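Local coordinates for protein B-agarase (Saccharophagus degradans, PDB 4BQ2) that hydrolyses beta-1,4 glycosidic linkages of agarose as an exo-acting family 50 glycoside hydrolase, probably working inward from chain ends, at residues A305-R310 with Y361-H366; A55-Q60 with I166-L171; I429-N434 with P481-V486. One frame throughout, in Å; residues are numbered along the deposited sequence.

Contact 1: A305-R310 with Y361-H366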
loop_
_atom_site.group_PDB
_atom_site.type_symbol
_atom_site.label_atom_id
_atom_site.label_comp_id
_atom_site.label_asym_id
_atom_site.label_seq_id
_atom_site.Cartn_x
_atom_site.Cartn_y
_atom_site.Cartn_z
ATOM N N ALA A 305 7.719 32.068 -8.743
ATOM C CA ALA A 305 6.862 33.094 -9.358
ATOM C C ALA A 305 6.136 32.561 -10.604
ATOM O O ALA A 305 5.148 33.151 -11.079
ATOM C CB ALA A 305 7.687 34.331 -9.714
ATOM N N THR A 306 6.631 31.442 -11.127
ATOM C CA THR A 306 6.105 30.858 -12.346
ATOM C C THR A 306 5.227 29.654 -12.071
ATOM O O THR A 306 4.643 29.111 -12.997
ATOM C CB THR A 306 7.226 30.428 -13.335
ATOM O OG1 THR A 306 7.930 29.280 -12.820
ATOM C CG2 THR A 306 8.194 31.583 -13.599
ATOM N N VAL A 307 5.138 29.239 -10.810
ATOM C CA VAL A 307 4.284 28.116 -10.443
ATOM C C VAL A 307 2.938 28.576 -9.858
ATOM O O VAL A 307 2.897 29.281 -8.842
ATOM C CB VAL A 307 5.004 27.188 -9.442
ATOM C CG1 VAL A 307 4.152 25.947 -9.155
ATOM C CG2 VAL A 307 6.385 26.803 -9.970
ATOM N N ALA A 308 1.837 28.175 -10.489
ATOM C CA ALA A 308 0.508 28.454 -9.933
ATOM C C ALA A 308 0.378 27.779 -8.560
ATOM O O ALA A 308 0.823 26.646 -8.373
ATOM C CB ALA A 308 -0.597 27.990 -10.883
ATOM N N GLN A 309 -0.197 28.481 -7.595
ATOM C CA GLN A 309 -0.391 27.883 -6.281
ATOM C C GLN A 309 -1.778 27.255 -6.184
ATOM O O GLN A 309 -2.688 27.649 -6.908
ATOM C CB GLN A 309 -0.152 28.898 -5.157
ATOM C CG GLN A 309 0.145 28.259 -3.793
ATOM C CD GLN A 309 1.105 27.064 -3.864
ATOM O OE1 GLN A 309 0.694 25.909 -3.666
ATOM N NE2 GLN A 309 2.386 27.335 -4.150
ATOM N N ARG A 310 -1.918 26.256 -5.316
ATOM C CA ARG A 310 -3.212 25.616 -5.074
ATOM C C ARG A 310 -4.241 26.614 -4.517
ATOM O O ARG A 310 -3.885 27.553 -3.792
ATOM C CB ARG A 310 -3.054 24.456 -4.086
ATOM C CG ARG A 310 -2.171 23.306 -4.564
ATOM C CD ARG A 310 -1.999 22.251 -3.475
ATOM N NE ARG A 310 -3.303 21.829 -2.937
ATOM C CZ ARG A 310 -4.088 20.899 -3.491
ATOM N NH1 ARG A 310 -3.694 20.255 -4.596
ATOM N NH2 ARG A 310 -5.262 20.602 -2.930
ATOM N N TYR A 361 4.850 18.958 -12.377
ATOM C CA TYR A 361 5.380 19.657 -11.211
ATOM C C TYR A 361 4.508 19.355 -9.995
ATOM O O TYR A 361 3.288 19.538 -10.044
ATOM C CB TYR A 361 5.464 21.168 -11.440
ATOM C CG TYR A 361 6.234 21.850 -10.331
ATOM C CD1 TYR A 361 7.628 21.983 -10.404
ATOM C CD2 TYR A 361 5.585 22.320 -9.180
ATOM C CE1 TYR A 361 8.338 22.586 -9.377
ATOM C CE2 TYR A 361 6.302 22.922 -8.142
ATOM C CZ TYR A 361 7.680 23.041 -8.249
ATOM O OH TYR A 361 8.402 23.627 -7.222
ATOM N N ARG A 362 5.121 18.907 -8.905
ATOM C CA ARG A 362 4.366 18.729 -7.665
ATOM C C ARG A 362 4.744 19.814 -6.652
ATOM O O ARG A 362 5.913 20.136 -6.510
ATOM C CB ARG A 362 4.583 17.318 -7.112
ATOM C CG ARG A 362 3.891 16.223 -7.924
ATOM C CD ARG A 362 2.412 16.533 -8.190
ATOM N NE ARG A 362 1.671 15.364 -8.680
ATOM C CZ ARG A 362 0.619 15.415 -9.492
ATOM N NH1 ARG A 362 0.154 16.580 -9.963
ATOM N NH2 ARG A 362 0.035 14.276 -9.867
ATOM N N ARG A 363 3.756 20.392 -5.968
ATOM C CA ARG A 363 4.024 21.514 -5.050
ATOM C C ARG A 363 4.224 21.027 -3.629
ATOM O O ARG A 363 4.616 21.793 -2.752
ATOM C CB ARG A 363 2.927 22.572 -5.158
ATOM C CG ARG A 363 2.806 23.122 -6.575
ATOM C CD ARG A 363 1.461 23.790 -6.776
ATOM N NE ARG A 363 0.426 22.818 -7.151
ATOM C CZ ARG A 363 -0.741 23.130 -7.717
ATOM N NH1 ARG A 363 -1.054 24.406 -7.995
ATOM N NH2 ARG A 363 -1.604 22.163 -8.017
ATOM N N SER A 364 3.997 19.738 -3.415
ATOM C CA SER A 364 4.258 19.123 -2.117
ATOM C C SER A 364 4.622 17.653 -2.320
ATOM O O SER A 364 4.514 17.126 -3.436
ATOM C CB SER A 364 3.040 19.242 -1.205
ATOM O OG SER A 364 1.942 18.577 -1.799
ATOM N N ALA A 365 5.066 17.002 -1.245
ATOM C CA ALA A 365 5.396 15.582 -1.269
ATOM C C ALA A 365 5.131 15.064 0.128
ATOM O O ALA A 365 5.202 15.833 1.085
ATOM C CB ALA A 365 6.864 15.373 -1.629
ATOM N N HIS A 366 4.829 13.776 0.263
ATOM C CA HIS A 366 4.643 13.216 1.606
ATOM C C HIS A 366 6.012 12.992 2.227
ATOM O O HIS A 366 6.239 13.323 3.398
ATOM C CB HIS A 366 3.860 11.905 1.558
ATOM C CG HIS A 366 3.924 11.106 2.827
ATOM N ND1 HIS A 366 2.993 11.236 3.847
ATOM C CD2 HIS A 366 4.788 10.147 3.229
ATOM C CE1 HIS A 366 3.284 10.375 4.813
ATOM N NE2 HIS A 366 4.366 9.703 4.461
#

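Contact 2: A55-Q60 with I166-L171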
loop_
_atom_site.group_PDB
_atom_site.type_symbol
_atom_site.label_atom_id
_atom_site.label_comp_id
_atom_site.label_asym_id
_atom_site.label_seq_id
_atom_site.Cartn_x
_atom_site.Cartn_y
_atom_site.Cartn_z
ATOM N N ALA A 55 13.002 -16.895 16.078
ATOM C CA ALA A 55 13.570 -15.714 16.670
ATOM C C ALA A 55 14.832 -16.141 17.376
ATOM O O ALA A 55 14.817 -17.033 18.237
ATOM C CB ALA A 55 12.603 -15.047 17.659
ATOM N N ILE A 56 15.934 -15.512 16.991
ATOM C CA ILE A 56 17.180 -15.732 17.707
ATOM C C ILE A 56 17.248 -14.678 18.790
ATOM O O ILE A 56 17.184 -13.469 18.509
ATOM C CB ILE A 56 18.400 -15.625 16.785
ATOM C CG1 ILE A 56 18.190 -16.443 15.509
ATOM C CG2 ILE A 56 19.649 -16.141 17.514
ATOM C CD1 ILE A 56 19.141 -16.058 14.402
ATOM N N VAL A 57 17.404 -15.135 20.029
ATOM C CA VAL A 57 17.368 -14.242 21.178
ATOM C C VAL A 57 18.491 -14.646 22.132
ATOM O O VAL A 57 18.300 -15.522 22.963
ATOM C CB VAL A 57 16.024 -14.312 21.944
ATOM C CG1 VAL A 57 16.016 -13.268 23.051
ATOM C CG2 VAL A 57 14.838 -14.099 21.015
ATOM N N PRO A 58 19.661 -14.019 21.989
ATOM C CA PRO A 58 20.790 -14.306 22.866
ATOM C C PRO A 58 20.510 -13.868 24.294
ATOM O O PRO A 58 19.722 -12.958 24.551
ATOM C CB PRO A 58 21.915 -13.436 22.298
ATOM C CG PRO A 58 21.192 -12.319 21.608
ATOM C CD PRO A 58 19.996 -12.991 20.990
ATOM N N GLU A 59 21.194 -14.549 25.199
ATOM C CA GLU A 59 21.127 -14.345 26.629
ATOM C C GLU A 59 21.228 -12.859 26.973
ATOM O O GLU A 59 20.347 -12.298 27.631
ATOM C CB GLU A 59 22.297 -15.144 27.215
ATOM C CG GLU A 59 22.603 -16.405 26.375
ATOM C CD GLU A 59 23.493 -16.210 25.128
ATOM O OE1 GLU A 59 24.492 -15.447 25.187
ATOM O OE2 GLU A 59 23.212 -16.851 24.082
ATOM N N GLN A 60 22.306 -12.239 26.513
ATOM C CA GLN A 60 22.513 -10.796 26.608
ATOM C C GLN A 60 22.696 -10.311 25.170
ATOM O O GLN A 60 23.233 -11.043 24.351
ATOM C CB GLN A 60 23.775 -10.504 27.412
ATOM C CG GLN A 60 23.746 -11.037 28.849
ATOM C CD GLN A 60 25.118 -11.479 29.357
ATOM O OE1 GLN A 60 26.038 -11.770 28.574
ATOM N NE2 GLN A 60 25.260 -11.541 30.683
ATOM N N ILE A 166 22.491 -5.842 19.943
ATOM C CA ILE A 166 21.454 -6.501 19.135
ATOM C C ILE A 166 20.784 -7.619 19.942
ATOM O O ILE A 166 21.429 -8.591 20.321
ATOM C CB ILE A 166 22.014 -7.007 17.758
ATOM C CG1 ILE A 166 22.558 -5.833 16.919
ATOM C CG2 ILE A 166 20.987 -7.859 16.992
ATOM C CD1 ILE A 166 21.623 -4.647 16.758
ATOM N N ALA A 167 19.483 -7.482 20.177
ATOM C CA ALA A 167 18.772 -8.335 21.128
ATOM C C ALA A 167 17.957 -9.440 20.489
ATOM O O ALA A 167 17.682 -10.456 21.123
ATOM C CB ALA A 167 17.876 -7.496 22.048
ATOM N N LYS A 168 17.542 -9.251 19.240
ATOM C CA LYS A 168 16.683 -10.240 18.652
ATOM C C LYS A 168 16.759 -10.183 17.137
ATOM O O LYS A 168 16.841 -9.100 16.560
ATOM C CB LYS A 168 15.256 -10.015 19.115
ATOM C CG LYS A 168 14.256 -11.011 18.572
ATOM C CD LYS A 168 12.842 -10.537 18.842
ATOM C CE LYS A 168 12.181 -11.384 19.876
ATOM N NZ LYS A 168 10.712 -11.290 19.602
ATOM N N ILE A 169 16.759 -11.361 16.525
ATOM C CA ILE A 169 16.729 -11.464 15.072
ATOM C C ILE A 169 15.601 -12.416 14.713
ATOM O O ILE A 169 15.623 -13.603 15.051
ATOM C CB ILE A 169 18.063 -11.969 14.483
ATOM C CG1 ILE A 169 19.173 -10.961 14.780
ATOM C CG2 ILE A 169 17.931 -12.211 12.976
ATOM C CD1 ILE A 169 20.553 -11.480 14.445
ATOM N N SER A 170 14.621 -11.890 13.997
ATOM C CA SER A 170 13.429 -12.652 13.708
ATOM C C SER A 170 13.270 -12.858 12.203
ATOM O O SER A 170 13.464 -11.916 11.450
ATOM C CB SER A 170 12.232 -11.852 14.248
ATOM O OG SER A 170 11.058 -12.417 13.772
ATOM N N LEU A 171 12.977 -14.092 11.789
ATOM C CA LEU A 171 12.530 -14.398 10.431
ATOM C C LEU A 171 11.122 -14.975 10.501
ATOM O O LEU A 171 10.908 -16.012 11.106
ATOM C CB LEU A 171 13.474 -15.385 9.728
ATOM C CG LEU A 171 14.805 -14.812 9.206
ATOM C CD1 LEU A 171 15.724 -15.938 8.755
ATOM C CD2 LEU A 171 14.623 -13.816 8.070
HETATM O O HOH W 1 18.918 -10.570 23.525
#

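Contact 3: I429-N434 with P481-V486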
loop_
_atom_site.group_PDB
_atom_site.type_symbol
_atom_site.label_atom_id
_atom_site.label_comp_id
_atom_site.label_asym_id
_atom_site.label_seq_id
_atom_site.Cartn_x
_atom_site.Cartn_y
_atom_site.Cartn_z
ATOM N N ILE A 429 -18.013 -0.499 -19.060
ATOM C CA ILE A 429 -17.561 -1.207 -17.852
ATOM C C ILE A 429 -17.834 -0.302 -16.635
ATOM O O ILE A 429 -17.639 0.926 -16.709
ATOM C CB ILE A 429 -16.052 -1.616 -17.928
ATOM C CG1 ILE A 429 -15.709 -2.569 -16.760
ATOM C CG2 ILE A 429 -15.139 -0.371 -17.953
ATOM C CD1 ILE A 429 -14.273 -3.112 -16.830
ATOM N N PRO A 430 -18.364 -0.882 -15.539
ATOM C CA PRO A 430 -18.653 -0.061 -14.366
ATOM C C PRO A 430 -17.389 0.484 -13.737
ATOM O O PRO A 430 -16.284 -0.016 -14.009
ATOM C CB PRO A 430 -19.308 -1.064 -13.387
ATOM C CG PRO A 430 -19.823 -2.152 -14.257
ATOM C CD PRO A 430 -18.776 -2.280 -15.332
ATOM N N PHE A 431 -17.536 1.476 -12.870
ATOM C CA PHE A 431 -16.364 2.073 -12.201
ATOM C C PHE A 431 -16.695 2.431 -10.758
ATOM O O PHE A 431 -17.866 2.569 -10.398
ATOM C CB PHE A 431 -15.923 3.362 -12.922
ATOM C CG PHE A 431 -16.975 4.441 -12.925
ATOM C CD1 PHE A 431 -18.020 4.422 -13.869
ATOM C CD2 PHE A 431 -16.926 5.474 -11.982
ATOM C CE1 PHE A 431 -19.000 5.429 -13.865
ATOM C CE2 PHE A 431 -17.885 6.467 -11.973
ATOM C CZ PHE A 431 -18.911 6.462 -12.926
ATOM N N PHE A 432 -15.653 2.599 -9.952
ATOM C CA PHE A 432 -15.793 3.075 -8.566
ATOM C C PHE A 432 -15.359 4.508 -8.542
ATOM O O PHE A 432 -14.361 4.842 -9.176
ATOM C CB PHE A 432 -14.949 2.235 -7.610
ATOM C CG PHE A 432 -15.519 0.869 -7.388
ATOM C CD1 PHE A 432 -15.533 -0.072 -8.417
ATOM C CD2 PHE A 432 -16.098 0.543 -6.163
ATOM C CE1 PHE A 432 -16.097 -1.343 -8.240
ATOM C CE2 PHE A 432 -16.646 -0.729 -5.958
ATOM C CZ PHE A 432 -16.641 -1.674 -6.995
ATOM N N ALA A 433 -16.106 5.344 -7.826
ATOM C CA ALA A 433 -15.792 6.770 -7.734
ATOM C C ALA A 433 -15.104 7.027 -6.409
ATOM O O ALA A 433 -15.153 6.182 -5.545
ATOM C CB ALA A 433 -17.057 7.608 -7.804
ATOM N N ASN A 434 -14.515 8.213 -6.247
ATOM C CA ASN A 434 -13.872 8.586 -4.990
ATOM C C ASN A 434 -13.808 10.071 -4.789
ATOM O O ASN A 434 -13.829 10.872 -5.753
ATOM C CB ASN A 434 -12.425 8.071 -4.951
ATOM C CG ASN A 434 -11.488 8.857 -5.881
ATOM O OD1 ASN A 434 -11.372 8.589 -7.115
ATOM N ND2 ASN A 434 -10.821 9.826 -5.309
ATOM N N PRO A 481 -25.771 4.918 -13.535
ATOM C CA PRO A 481 -25.896 3.537 -13.025
ATOM C C PRO A 481 -24.568 2.797 -13.114
ATOM O O PRO A 481 -24.403 1.783 -12.440
ATOM C CB PRO A 481 -26.870 2.864 -14.013
ATOM C CG PRO A 481 -26.720 3.665 -15.297
ATOM C CD PRO A 481 -26.504 5.097 -14.813
ATOM N N TRP A 482 -23.641 3.280 -13.946
ATOM C CA TRP A 482 -22.343 2.584 -14.109
ATOM C C TRP A 482 -21.433 2.787 -12.915
ATOM O O TRP A 482 -20.422 2.084 -12.781
ATOM C CB TRP A 482 -21.618 3.048 -15.373
ATOM C CG TRP A 482 -22.305 2.669 -16.605
ATOM C CD1 TRP A 482 -23.225 3.412 -17.315
ATOM C CD2 TRP A 482 -22.148 1.440 -17.302
ATOM N NE1 TRP A 482 -23.657 2.680 -18.419
ATOM C CE2 TRP A 482 -22.986 1.488 -18.442
ATOM C CE3 TRP A 482 -21.374 0.290 -17.069
ATOM C CZ2 TRP A 482 -23.087 0.421 -19.347
ATOM C CZ3 TRP A 482 -21.453 -0.771 -17.987
ATOM C CH2 TRP A 482 -22.315 -0.699 -19.099
ATOM N N CYS A 483 -21.765 3.743 -12.042
ATOM C CA CYS A 483 -20.944 3.906 -10.841
ATOM C C CYS A 483 -21.368 2.912 -9.761
ATOM O O CYS A 483 -22.461 3.017 -9.202
ATOM C CB CYS A 483 -21.010 5.339 -10.322
ATOM S SG CYS A 483 -20.163 5.590 -8.740
ATOM N N VAL A 484 -20.472 1.986 -9.416
ATOM C CA VAL A 484 -20.786 0.930 -8.441
ATOM C C VAL A 484 -20.959 1.540 -7.052
ATOM O O VAL A 484 -21.876 1.198 -6.288
ATOM C CB VAL A 484 -19.693 -0.184 -8.416
ATOM C CG1 VAL A 484 -20.078 -1.312 -7.440
ATOM C CG2 VAL A 484 -19.494 -0.788 -9.810
ATOM N N GLY A 485 -20.103 2.481 -6.724
ATOM C CA GLY A 485 -20.151 3.064 -5.408
ATOM C C GLY A 485 -19.077 4.106 -5.246
ATOM O O GLY A 485 -18.263 4.312 -6.155
ATOM N N VAL A 486 -19.055 4.737 -4.070
ATOM C CA VAL A 486 -18.153 5.852 -3.784
ATOM C C VAL A 486 -17.285 5.557 -2.551
ATOM O O VAL A 486 -17.837 5.373 -1.462
ATOM C CB VAL A 486 -18.964 7.170 -3.492
ATOM C CG1 VAL A 486 -17.993 8.325 -3.208
ATOM C CG2 VAL A 486 -19.902 7.540 -4.657
#

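Contact 1: A305-R310 with Y361-H366
R363 reaches from just beyond strand 359-362 into the extended loop V307-R310, and its long side chain makes the largest share of the contact. CB points toward the loop, and CG, anti to the carbonyl carbon (chi1 -59°), comes within 4.1 Å of V307 CG1 while lying in the plane of the Y361 ring, at its edge. One step on, CD lies 3.3 Å from A308 O and 3.8 Å from Q309 OE1, the R363 and Q309 side chains running in opposite senses. A bend at chi3 (-85°) then turns the guanidinium beneath R310, whose CG sits over the centre of its face, 3.5 Å from R363 CZ. At the tip, NH1 donates to A308 O (2.9 Å) from above the carbonyl plane. R363 NE and R310 NH1 bind separate carboxylate oxygens of E318, a shared anion that probably offsets the cost of bringing the two cationic groups together, while R310 NH2 bonds to T316 O. Q309 OE1 accepts the R310 backbone N-H at 3.1 Å, the donor well above the amide plane. V307 CG2 lies over the rim of one face of the Y361 ring, with CG1 3.8 Å from Y361 CE2. This surface contact joins the loop between strand 296-301 and helix 328-332 to strand 359-362, an outer strand of a four-stranded antiparallel sheet; Y361 OH is hydrogen-bonded to D301 OD1 at the end of strand 296-301.

Contact 2: A55-Q60 with I166-L171
I56 and I169 lie directly across from each other and send their side chains to the same face of the sheet, where I56 CD1 comes within 4.2 Å of I169 CB. They form an antiparallel hydrogen-bonded pair: I56 N donates to I169 O at 2.7 Å, and I169 N returns the bond to I56 O at 2.9 Å. A55 and S170, a non-hydrogen-bonded pair, turn their side chains to the other face. The K168 side chain lies against V57 and A55 of segment 55-60. With its CG anti to the backbone N (chi1 -179°), the aliphatic chain passes V57 at a slant, and V57 CG2 lies 4.0 Å from both K168 CG and K168 CE; K168 CE also approaches A55 CB. Beyond I56 the ladder stops, and P58 CD lies 3.4 Å from A167 O. A water links the two segments, donating to both P58 O and A167 O, 2.7 Å from each. On the other side of the strand, A167 and K168 both face T91 of strand 84-92, a classic beta bulge. I169 is packed among W62, W64, L72, F74 and L88, some of them on strand 70-79, which does not pair with strand 166-174. Such layered antiparallel strands with a buried hydrophobic interior are consistent with the beta-sandwich of a carbohydrate-binding-module-like domain.

Contact 3: I429-N434 with P481-V486
F431 and C483 begin the pairing of two adjacent parallel strands of the catalytic (beta/alpha)-barrel, joined through helix 460-477 in a beta-alpha-beta crossover. Three backbone hydrogen bonds hold the strands: F431 N to W482 O (3.0 Å), V484 N to F431 O (2.8 Å) and A433 N to G485 O (2.9 Å). F431 pairs with C483 but A433 with V486, so two steps on one strand match three on the other; V484, with helix-like backbone angles (-68/-41), takes up the extra residue. CA-H...O contacts from C483 CA to F431 O and from V486 CA to A433 O supplement this ladder. Aromatic contacts lie on both sides. The F431 side chain, tucked between its backbone N and carbonyl carbon (chi1 62°), folds back over the other strand, making a CH-pi contact with C483 CA, 4.0 Å from the ring centroid, and an oblique sulfur-aromatic contact with C483 SG. V484 CB makes a second CH-pi contact, 3.8 Å from the F432 ring centroid. F431, A433 and C483 all touch I477 of helix 460-477, on the outer side of the barrel. F432 and V484 instead face strand 280-287, touching A283 and Y281 respectively. Apolar contacts continue at the start of the strands, P430 CG meeting W482 CE3 at 4.0 Å and P430 CB meeting V484 CG2 at 3.6 Å. V484 CG1, anti to the backbone N, reaches F432 CZ at 3.5 Å.

Overall arrangement
The three contacts follow one another along the chain in the order 2, 1, 3, and none touches another. Contact 2 belongs to the carbohydrate-binding-like domain, where the I56 side chain is about 14 Å from the bound calcium, held by D7, E9, S37, K38 and D185. Contact 3 lies in the catalytic barrel across the chain's centre, with the centres of contacts 2 and 3 about 49 Å apart. Contact 1 is nearer to contact 3 (centres about 30 Å, nearest atoms about 12 Å) than to contact 2 (centres about 46 Å). The active site is expected at the carboxyl ends of the parallel strands, as in other barrels of this kind, and the strands of contact 3 run toward it.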